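Local coordinates for uncharacterized protein (PDB 3B4Q) that is of unknown function but forms an all-helical domain of the resuscitation-promoting factor Rpf1 C-terminal family, at residues A[49-52]-A[53-57]; A[85-88]-A[89-93]. All coordinates share one frame; numbering follows the deposited sequence. Where two conformers were deposited one is given.

Contact 1 (A[49-52]-A[53-57]); sequences NAIK and VRLAG
I51 and L55, one turn apart near the C-terminal end of helix 39-56, lie side by side and point the same way, with I51 CG2 3.8 Å from L55 CD1. In I51 this gamma methyl stands anti to the backbone N. CG of L55 is anti to its carbonyl carbon (chi1 -75°), which holds it beside I51 O, and chi2 (166°) then carries CD1 alongside I51 CG2. Both side chains also touch I91 of helix 85-91, I51 meets I88 as well, and L55 reaches the loop at I62 and P63, so this side of the helix faces helix 85-91 and that loop. The touch between N49 and V53 is of another kind, a van der Waals approach without a polar bond: methyl CG2 of V53 lies 3.8 Å from the amide nitrogen ND2 of N49, the two side chains crossing on an exposed part of the helix surface.

The backbone joins the same turns by four i to i+4 hydrogen bonds of 2.8-3.0 Å: V53 N donates to N49 O, R54 N to A50 O, L55 N to I51 O and A56 N to K52 O.

The long side chain of R54 leads away from this turn, and in the conformer given, one of two deposited, its NE is hydrogen-bonded to I91 O. The chemistry is thus split by side: hydrocarbon from I51 and L55 is committed to the interhelical interface, and an arginine beside it can supply a polar tie to the same neighbouring helix.

Contact 2 (A[85-88]-A[89-93]); sequences RGAI and DFIFS. With SO4 (sulfate ion), chain C.
The side chains of R85 and D89 cross on the first turn of the short C-terminal helix 85-91, an i to i+4 ion pair on its outer surface. The pair is loose: R85 NH1 and D89 OD2 are 3.9 Å apart, and the guanidinium and carboxylate planes are turned 74° against each other. OD2 lies well out of the guanidinium plane and no N-H points at it, so between the two side chains only the attraction of charges acts. The guanidinium instead gives its edge to a sulfate ion, probably from the crystallisation liquor. Both terminal nitrogens converge on sulfate O4, R85 NH1 at 2.7 Å and NH2 at 2.9 Å; a bend at chi3 (59°) helps turn the group out to it.

I88 and F92 cross on the inward side, where both also meet P18 and V21. I88 CG2 approaches F92 CD2 at 3.9 Å, and I91 CG2 sits over one face of the ring, offset toward its rim. A87 CB and I91 CD1 are in looser apolar contact, 4.4 Å apart, and both residues touch I66 of helix 64-72.

Four i to i+4 backbone bonds run beneath these side chains. The last, F92 N to I88 O at 2.9 Å, closes the final turn as F92 leaves helical geometry, and the same I88 O lies in the plane of the F92 ring, 3.5 Å from its edge atom CD2.

Contacts 1 and 2 come in series along the chain, the first at the C-terminal part of helix 39-56, the second taking in the whole of helix 85-91 and its end; their centres lie about 12 Å apart. They meet directly where these two helices pack together. In the R54 conformer given, NE of R54 reaches I91 O at 2.7 Å, a probable hydrogen bond to a carbonyl in the last turn of the shorter helix, while R54 CD rests 3.7 Å from F92 CE1. Beside this polar tie, I51 CG2 packs against I91 CD1 at 3.8 Å. The sulfate belongs to contact 2 alone, held by R85 at the opposite end of helix 85-91 from this junction, and marks no established site.

Contact 1 (A[49-52]-A[53-57])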
loop_
_atom_site.group_PDB
_atom_site.type_symbol
_atom_site.label_atom_id
_atom_site.label_comp_id
_atom_site.label_asym_id
_atom_site.label_seq_id
_atom_site.Cartn_x
_atom_site.Cartn_y
_atom_site.Cartn_z
ATOM N N ASN A 49 -0.721 -3.025 6.263
ATOM C CA ASN A 49 -1.537 -3.871 7.104
ATOM C C ASN A 49 -2.052 -5.080 6.352
ATOM O O ASN A 49 -2.067 -6.174 6.915
ATOM C CB ASN A 49 -2.693 -3.098 7.727
ATOM C CG ASN A 49 -3.396 -3.908 8.799
ATOM O OD1 ASN A 49 -2.796 -4.296 9.805
ATOM N ND2 ASN A 49 -4.664 -4.203 8.558
ATOM N N ALA A 50 -2.424 -4.906 5.077
ATOM C CA ALA A 50 -2.937 -6.026 4.282
ATOM C C ALA A 50 -1.886 -7.131 4.148
ATOM O O ALA A 50 -2.195 -8.328 4.203
ATOM C CB ALA A 50 -3.353 -5.543 2.873
ATOM N N ILE A 51 -0.641 -6.724 3.959
ATOM C CA ILE A 51 0.473 -7.677 3.878
ATOM C C ILE A 51 0.575 -8.447 5.200
ATOM O O ILE A 51 0.715 -9.675 5.203
ATOM C CB ILE A 51 1.788 -6.965 3.582
ATOM C CG1 ILE A 51 1.719 -6.332 2.169
ATOM C CG2 ILE A 51 2.984 -7.958 3.769
ATOM C CD1 ILE A 51 2.787 -5.252 1.869
ATOM N N LYS A 52 0.504 -7.721 6.312
ATOM C CA LYS A 52 0.540 -8.363 7.639
ATOM C C LYS A 52 -0.603 -9.366 7.842
ATOM O O LYS A 52 -0.368 -10.492 8.315
ATOM C CB LYS A 52 0.572 -7.303 8.756
ATOM C CG LYS A 52 1.899 -6.541 8.784
ATOM C CD LYS A 52 2.170 -5.799 10.116
ATOM C CE LYS A 52 1.099 -4.751 10.373
ATOM N NZ LYS A 52 1.537 -3.663 11.291
ATOM N N VAL A 53 -1.817 -8.982 7.453
ATOM C CA VAL A 53 -3.012 -9.838 7.556
ATOM C C VAL A 53 -2.834 -11.129 6.745
ATOM O O VAL A 53 -3.136 -12.239 7.227
ATOM C CB VAL A 53 -4.314 -9.043 7.176
ATOM C CG1 VAL A 53 -5.523 -9.961 6.954
ATOM C CG2 VAL A 53 -4.642 -8.016 8.284
ATOM N N ARG A 54 -2.299 -10.996 5.537
ATOM C CA ARG A 54 -2.084 -12.131 4.651
ATOM C C ARG A 54 -1.031 -13.092 5.218
ATOM O O ARG A 54 -1.149 -14.325 5.099
ATOM C CB ARG A 54 -1.686 -11.600 3.273
ATOM C CG ARG A 54 -1.399 -12.645 2.254
ATOM C CD ARG A 54 -2.612 -13.079 1.514
ATOM N NE ARG A 54 -2.209 -14.114 0.584
ATOM C CZ ARG A 54 -2.660 -15.354 0.589
ATOM N NH1 ARG A 54 -3.573 -15.727 1.469
ATOM N NH2 ARG A 54 -2.203 -16.210 -0.309
ATOM N N LEU A 55 -0.006 -12.528 5.857
ATOM C CA LEU A 55 1.074 -13.321 6.469
ATOM C C LEU A 55 0.696 -13.974 7.793
ATOM O O LEU A 55 1.189 -15.066 8.111
ATOM C CB LEU A 55 2.321 -12.472 6.681
ATOM C CG LEU A 55 3.126 -12.149 5.429
ATOM C CD1 LEU A 55 4.092 -11.060 5.740
ATOM C CD2 LEU A 55 3.838 -13.392 4.908
ATOM N N ALA A 56 -0.161 -13.317 8.569
ATOM C CA ALA A 56 -0.647 -13.895 9.830
ATOM C C ALA A 56 -1.344 -15.229 9.556
ATOM O O ALA A 56 -1.166 -16.195 10.310
ATOM C CB ALA A 56 -1.598 -12.926 10.535
ATOM N N GLY A 57 -2.117 -15.262 8.466
ATOM C CA GLY A 57 -2.944 -16.401 8.077
ATOM C C GLY A 57 -2.253 -17.749 8.139
ATOM O O GLY A 57 -2.917 -18.798 8.172
#

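Contact 2 (A[85-88]-A[89-93])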
loop_
_atom_site.group_PDB
_atom_site.type_symbol
_atom_site.label_atom_id
_atom_site.label_comp_id
_atom_site.label_asym_id
_atom_site.label_seq_id
_atom_site.Cartn_x
_atom_site.Cartn_y
_atom_site.Cartn_z
ATOM N N ARG A 85 7.155 -4.671 -4.068
ATOM C CA ARG A 85 6.379 -5.278 -5.144
ATOM C C ARG A 85 6.666 -6.767 -5.273
ATOM O O ARG A 85 5.743 -7.565 -5.509
ATOM C CB ARG A 85 6.586 -4.564 -6.485
ATOM C CG ARG A 85 5.491 -4.903 -7.479
ATOM C CD ARG A 85 5.547 -3.990 -8.687
ATOM N NE ARG A 85 6.827 -4.060 -9.384
ATOM C CZ ARG A 85 7.136 -4.975 -10.301
ATOM N NH1 ARG A 85 6.264 -5.901 -10.662
ATOM N NH2 ARG A 85 8.336 -4.934 -10.882
ATOM N N GLY A 86 7.937 -7.148 -5.123
ATOM C CA GLY A 86 8.264 -8.579 -5.220
ATOM C C GLY A 86 7.605 -9.341 -4.056
ATOM O O GLY A 86 7.092 -10.466 -4.228
ATOM N N ALA A 87 7.669 -8.767 -2.853
ATOM C CA ALA A 87 6.998 -9.368 -1.689
ATOM C C ALA A 87 5.497 -9.553 -1.935
ATOM O O ALA A 87 4.907 -10.580 -1.648
ATOM C CB ALA A 87 7.207 -8.493 -0.487
ATOM N N ILE A 88 4.881 -8.513 -2.470
ATOM C CA ILE A 88 3.444 -8.530 -2.751
ATOM C C ILE A 88 3.116 -9.617 -3.780
ATOM O O ILE A 88 2.138 -10.384 -3.643
ATOM C CB ILE A 88 3.017 -7.136 -3.221
ATOM C CG1 ILE A 88 3.022 -6.209 -2.010
ATOM C CG2 ILE A 88 1.614 -7.211 -3.889
ATOM C CD1 ILE A 88 2.868 -4.736 -2.360
ATOM N N ASP A 89 3.958 -9.722 -4.805
ATOM C CA ASP A 89 3.749 -10.722 -5.842
ATOM C C ASP A 89 3.799 -12.145 -5.229
ATOM O O ASP A 89 3.049 -13.029 -5.610
ATOM C CB ASP A 89 4.822 -10.612 -6.942
ATOM C CG ASP A 89 4.635 -9.395 -7.885
ATOM O OD1 ASP A 89 3.585 -8.697 -7.840
ATOM O OD2 ASP A 89 5.565 -9.165 -8.702
ATOM N N PHE A 90 4.712 -12.349 -4.298
ATOM C CA PHE A 90 4.829 -13.637 -3.633
ATOM C C PHE A 90 3.671 -13.906 -2.669
ATOM O O PHE A 90 3.062 -14.966 -2.723
ATOM C CB PHE A 90 6.151 -13.714 -2.878
ATOM C CG PHE A 90 6.263 -14.964 -2.041
ATOM C CD1 PHE A 90 6.459 -16.191 -2.663
ATOM C CD2 PHE A 90 6.160 -14.915 -0.654
ATOM C CE1 PHE A 90 6.534 -17.392 -1.894
ATOM C CE2 PHE A 90 6.228 -16.111 0.117
ATOM C CZ PHE A 90 6.420 -17.324 -0.517
ATOM N N ILE A 91 3.382 -12.931 -1.799
ATOM C CA ILE A 91 2.458 -13.134 -0.672
ATOM C C ILE A 91 1.030 -13.247 -1.185
ATOM O O ILE A 91 0.204 -13.965 -0.621
ATOM C CB ILE A 91 2.639 -11.981 0.349
ATOM C CG1 ILE A 91 4.011 -12.143 1.046
ATOM C CG2 ILE A 91 1.460 -11.884 1.357
ATOM C CD1 ILE A 91 4.454 -10.938 1.875
ATOM N N PHE A 92 0.721 -12.564 -2.269
ATOM C CA PHE A 92 -0.645 -12.585 -2.787
ATOM C C PHE A 92 -0.876 -13.521 -3.977
ATOM O O PHE A 92 -1.971 -13.513 -4.533
ATOM C CB PHE A 92 -1.130 -11.163 -3.118
ATOM C CG PHE A 92 -1.392 -10.328 -1.907
ATOM C CD1 PHE A 92 -2.580 -10.458 -1.201
ATOM C CD2 PHE A 92 -0.434 -9.435 -1.439
ATOM C CE1 PHE A 92 -2.811 -9.689 -0.060
ATOM C CE2 PHE A 92 -0.656 -8.664 -0.321
ATOM C CZ PHE A 92 -1.857 -8.808 0.388
ATOM N N SER A 93 0.101 -14.371 -4.332
ATOM C CA SER A 93 0.037 -15.073 -5.663
ATOM C C SER A 93 -1.345 -15.550 -6.168
ATOM O O SER A 93 -1.891 -16.551 -5.698
ATOM C CB SER A 93 1.110 -16.173 -5.861
ATOM O OG SER A 93 1.755 -16.555 -4.671
HETATM S S SO4 C . 8.887 -8.633 -12.199
HETATM O O1 SO4 C . 10.188 -8.202 -11.702
HETATM O O2 SO4 C . 8.486 -9.944 -11.707
HETATM O O3 SO4 C . 9.075 -8.767 -13.648
HETATM O O4 SO4 C . 7.864 -7.625 -11.960
#